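Local structure of ribosomal processing cysteine protease Prp (Streptococcus mutans, 2G0I) at residues I46-L52 / Q117-F123. The protein probably acts as a cysteine protease of the Prp family, whose members are linked to ribosome biogenesis. Numbering follows the deposited sequence.
Sequences ILESVEL and QLLFEAF
Gln117 grips the backbone of Leu47 with both ends of its side-chain amide, joining helix 114-133 to strand 46-53 in a two-layer alpha-beta sandwich; the axes of the two segments lie 8.7 Å apart at 75°. With CG beside the backbone N and the chain bent at chi2 (-63°), the amide reaches the strand: OE1 accepts Leu47 N at 2.9 Å, tilted from the plane of the amide carbonyl, while NE2 gives a straighter bond to Leu47 O (3.0 Å, 167°), in the carbonyl plane and on a lone pair. Two bonds to one residue fix the rotation of the amide, and NE2 also bonds Lys111 O. One helical turn on, the Phe120 ring receives Leu47 CB over one face in a CH-pi contact, 3.8 Å from the ring centroid, while the rim at CZ meets the strand backbone near Ser49 C. Here the strand is interrupted by a classic beta bulge, Glu48 and Ser49 sharing Ile41 as their neighbour on strand 36-43. Glu121 crosses Leu47 obliquely, its CD 3.6 Å from Leu47 CD1, and its carboxylate continues to a salt bridge with Arg42. Phe123 also packs on Leu73 and Leu77 of helix 61-84. Val50 CG1 touches both phenylalanines, 3.8 Å from Phe120 CE2 and from Phe123 CE2, and Leu52 CD1 approaches the Phe123 edge at CZ, 4.3 Å away.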
loop_
_atom_site.group_PDB
_atom_site.type_symbol
_atom_site.label_atom_id
_atom_site.label_comp_id
_atom_site.label_asym_id
_atom_site.label_seq_id
_atom_site.Cartn_x
_atom_site.Cartn_y
_atom_site.Cartn_z
ATOM N N ILE B 46 -15.017 13.039 -5.734
ATOM C CA ILE B 46 -13.931 12.144 -6.168
ATOM C C ILE B 46 -12.505 12.720 -5.898
ATOM O O ILE B 46 -12.237 13.918 -6.061
ATOM C CB ILE B 46 -14.064 11.703 -7.669
ATOM C CG1 ILE B 46 -13.791 12.874 -8.620
ATOM C CG2 ILE B 46 -15.477 11.020 -7.955
ATOM C CD1 ILE B 46 -13.316 12.503 -10.043
ATOM N N LEU B 47 -11.602 11.844 -5.471
ATOM C CA LEU B 47 -10.195 12.222 -5.326
ATOM C C LEU B 47 -9.592 12.497 -6.688
ATOM O O LEU B 47 -9.622 11.635 -7.577
ATOM C CB LEU B 47 -9.424 11.089 -4.628
ATOM C CG LEU B 47 -9.795 10.942 -3.151
ATOM C CD1 LEU B 47 -9.251 9.621 -2.628
ATOM C CD2 LEU B 47 -9.262 12.135 -2.316
ATOM N N GLU B 48 -8.975 13.666 -6.815
ATOM C CA GLU B 48 -8.401 14.079 -8.080
ATOM C C GLU B 48 -6.890 14.167 -8.069
ATOM O O GLU B 48 -6.277 13.880 -9.072
ATOM C CB GLU B 48 -8.987 15.421 -8.541
ATOM C CG GLU B 48 -10.499 15.291 -8.848
ATOM C CD GLU B 48 -10.928 16.127 -10.048
ATOM O OE1 GLU B 48 -11.782 15.657 -10.823
ATOM O OE2 GLU B 48 -10.408 17.225 -10.194
ATOM N N SER B 49 -6.304 14.575 -6.948
ATOM C CA SER B 49 -4.847 14.681 -6.871
ATOM C C SER B 49 -4.292 14.527 -5.467
ATOM O O SER B 49 -4.976 14.758 -4.477
ATOM C CB SER B 49 -4.359 16.007 -7.461
ATOM O OG SER B 49 -4.777 17.116 -6.661
ATOM N N VAL B 50 -3.016 14.171 -5.400
ATOM C CA VAL B 50 -2.309 14.174 -4.124
ATOM C C VAL B 50 -0.904 14.673 -4.378
ATOM O O VAL B 50 -0.264 14.308 -5.388
ATOM C CB VAL B 50 -2.353 12.789 -3.396
ATOM C CG1 VAL B 50 -1.698 11.734 -4.262
ATOM C CG2 VAL B 50 -1.602 12.871 -2.045
ATOM N N GLU B 51 -0.449 15.540 -3.478
ATOM C CA GLU B 51 0.858 16.125 -3.571
ATOM C C GLU B 51 1.589 15.785 -2.298
ATOM O O GLU B 51 1.045 16.009 -1.224
ATOM C CB GLU B 51 0.728 17.634 -3.791
ATOM C CG GLU B 51 2.050 18.377 -3.738
ATOM C CD GLU B 51 1.882 19.897 -3.905
ATOM O OE1 GLU B 51 0.881 20.330 -4.515
ATOM O OE2 GLU B 51 2.766 20.643 -3.433
ATOM N N LEU B 52 2.798 15.229 -2.396
ATOM C CA LEU B 52 3.579 14.947 -1.186
ATOM C C LEU B 52 4.934 15.606 -1.198
ATOM O O LEU B 52 5.582 15.642 -2.230
ATOM C CB LEU B 52 3.773 13.451 -0.980
ATOM C CG LEU B 52 2.481 12.653 -0.802
ATOM C CD1 LEU B 52 2.199 11.974 -2.116
ATOM C CD2 LEU B 52 2.596 11.670 0.307
ATOM N N GLN B 117 -10.938 5.109 -8.133
ATOM C CA GLN B 117 -11.239 5.767 -6.839
ATOM C C GLN B 117 -11.020 4.863 -5.654
ATOM O O GLN B 117 -10.651 5.330 -4.560
ATOM C CB GLN B 117 -12.679 6.288 -6.809
ATOM C CG GLN B 117 -12.873 7.526 -7.712
ATOM C CD GLN B 117 -12.041 8.684 -7.251
ATOM O OE1 GLN B 117 -12.135 9.107 -6.105
ATOM N NE2 GLN B 117 -11.182 9.169 -8.116
ATOM N N LEU B 118 -11.263 3.567 -5.856
ATOM C CA LEU B 118 -11.029 2.624 -4.751
ATOM C C LEU B 118 -9.550 2.605 -4.396
ATOM O O LEU B 118 -9.208 2.646 -3.219
ATOM C CB LEU B 118 -11.478 1.211 -5.089
ATOM C CG LEU B 118 -11.194 0.179 -3.974
ATOM C CD1 LEU B 118 -11.889 0.511 -2.651
ATOM C CD2 LEU B 118 -11.674 -1.157 -4.449
ATOM N N LEU B 119 -8.687 2.518 -5.397
ATOM C CA LEU B 119 -7.229 2.547 -5.166
ATOM C C LEU B 119 -6.777 3.859 -4.509
ATOM O O LEU B 119 -5.971 3.873 -3.559
ATOM C CB LEU B 119 -6.478 2.315 -6.484
ATOM C CG LEU B 119 -6.639 0.874 -7.029
ATOM C CD1 LEU B 119 -6.055 0.806 -8.444
ATOM C CD2 LEU B 119 -5.948 -0.095 -6.065
ATOM N N PHE B 120 -7.311 4.961 -4.999
ATOM C CA PHE B 120 -6.961 6.283 -4.482
ATOM C C PHE B 120 -7.449 6.443 -3.019
ATOM O O PHE B 120 -6.751 7.043 -2.182
ATOM C CB PHE B 120 -7.591 7.368 -5.383
ATOM C CG PHE B 120 -6.791 8.659 -5.462
ATOM C CD1 PHE B 120 -6.872 9.446 -6.614
ATOM C CD2 PHE B 120 -5.916 9.044 -4.422
ATOM C CE1 PHE B 120 -6.090 10.627 -6.720
ATOM C CE2 PHE B 120 -5.135 10.218 -4.512
ATOM C CZ PHE B 120 -5.248 11.016 -5.665
ATOM N N GLU B 121 -8.630 5.930 -2.706
ATOM C CA GLU B 121 -9.151 5.999 -1.321
ATOM C C GLU B 121 -8.346 5.100 -0.403
ATOM O O GLU B 121 -8.117 5.453 0.759
ATOM C CB GLU B 121 -10.627 5.603 -1.248
ATOM C CG GLU B 121 -11.528 6.609 -1.989
ATOM C CD GLU B 121 -11.986 7.810 -1.185
ATOM O OE1 GLU B 121 -11.565 7.986 -0.014
ATOM O OE2 GLU B 121 -12.838 8.547 -1.741
ATOM N N ALA B 122 -7.932 3.935 -0.915
ATOM C CA ALA B 122 -7.043 3.051 -0.112
ATOM C C ALA B 122 -5.740 3.749 0.225
ATOM O O ALA B 122 -5.221 3.603 1.311
ATOM C CB ALA B 122 -6.757 1.802 -0.857
ATOM N N PHE B 123 -5.191 4.470 -0.737
ATOM C CA PHE B 123 -3.977 5.267 -0.500
ATOM C C PHE B 123 -4.229 6.345 0.531
ATOM O O PHE B 123 -3.422 6.524 1.448
ATOM C CB PHE B 123 -3.454 5.877 -1.810
ATOM C CG PHE B 123 -2.258 6.753 -1.620
ATOM C CD1 PHE B 123 -1.028 6.190 -1.186
ATOM C CD2 PHE B 123 -2.353 8.123 -1.852
ATOM C CE1 PHE B 123 0.094 6.995 -1.008
ATOM C CE2 PHE B 123 -1.220 8.967 -1.682
ATOM C CZ PHE B 123 -0.013 8.396 -1.249
#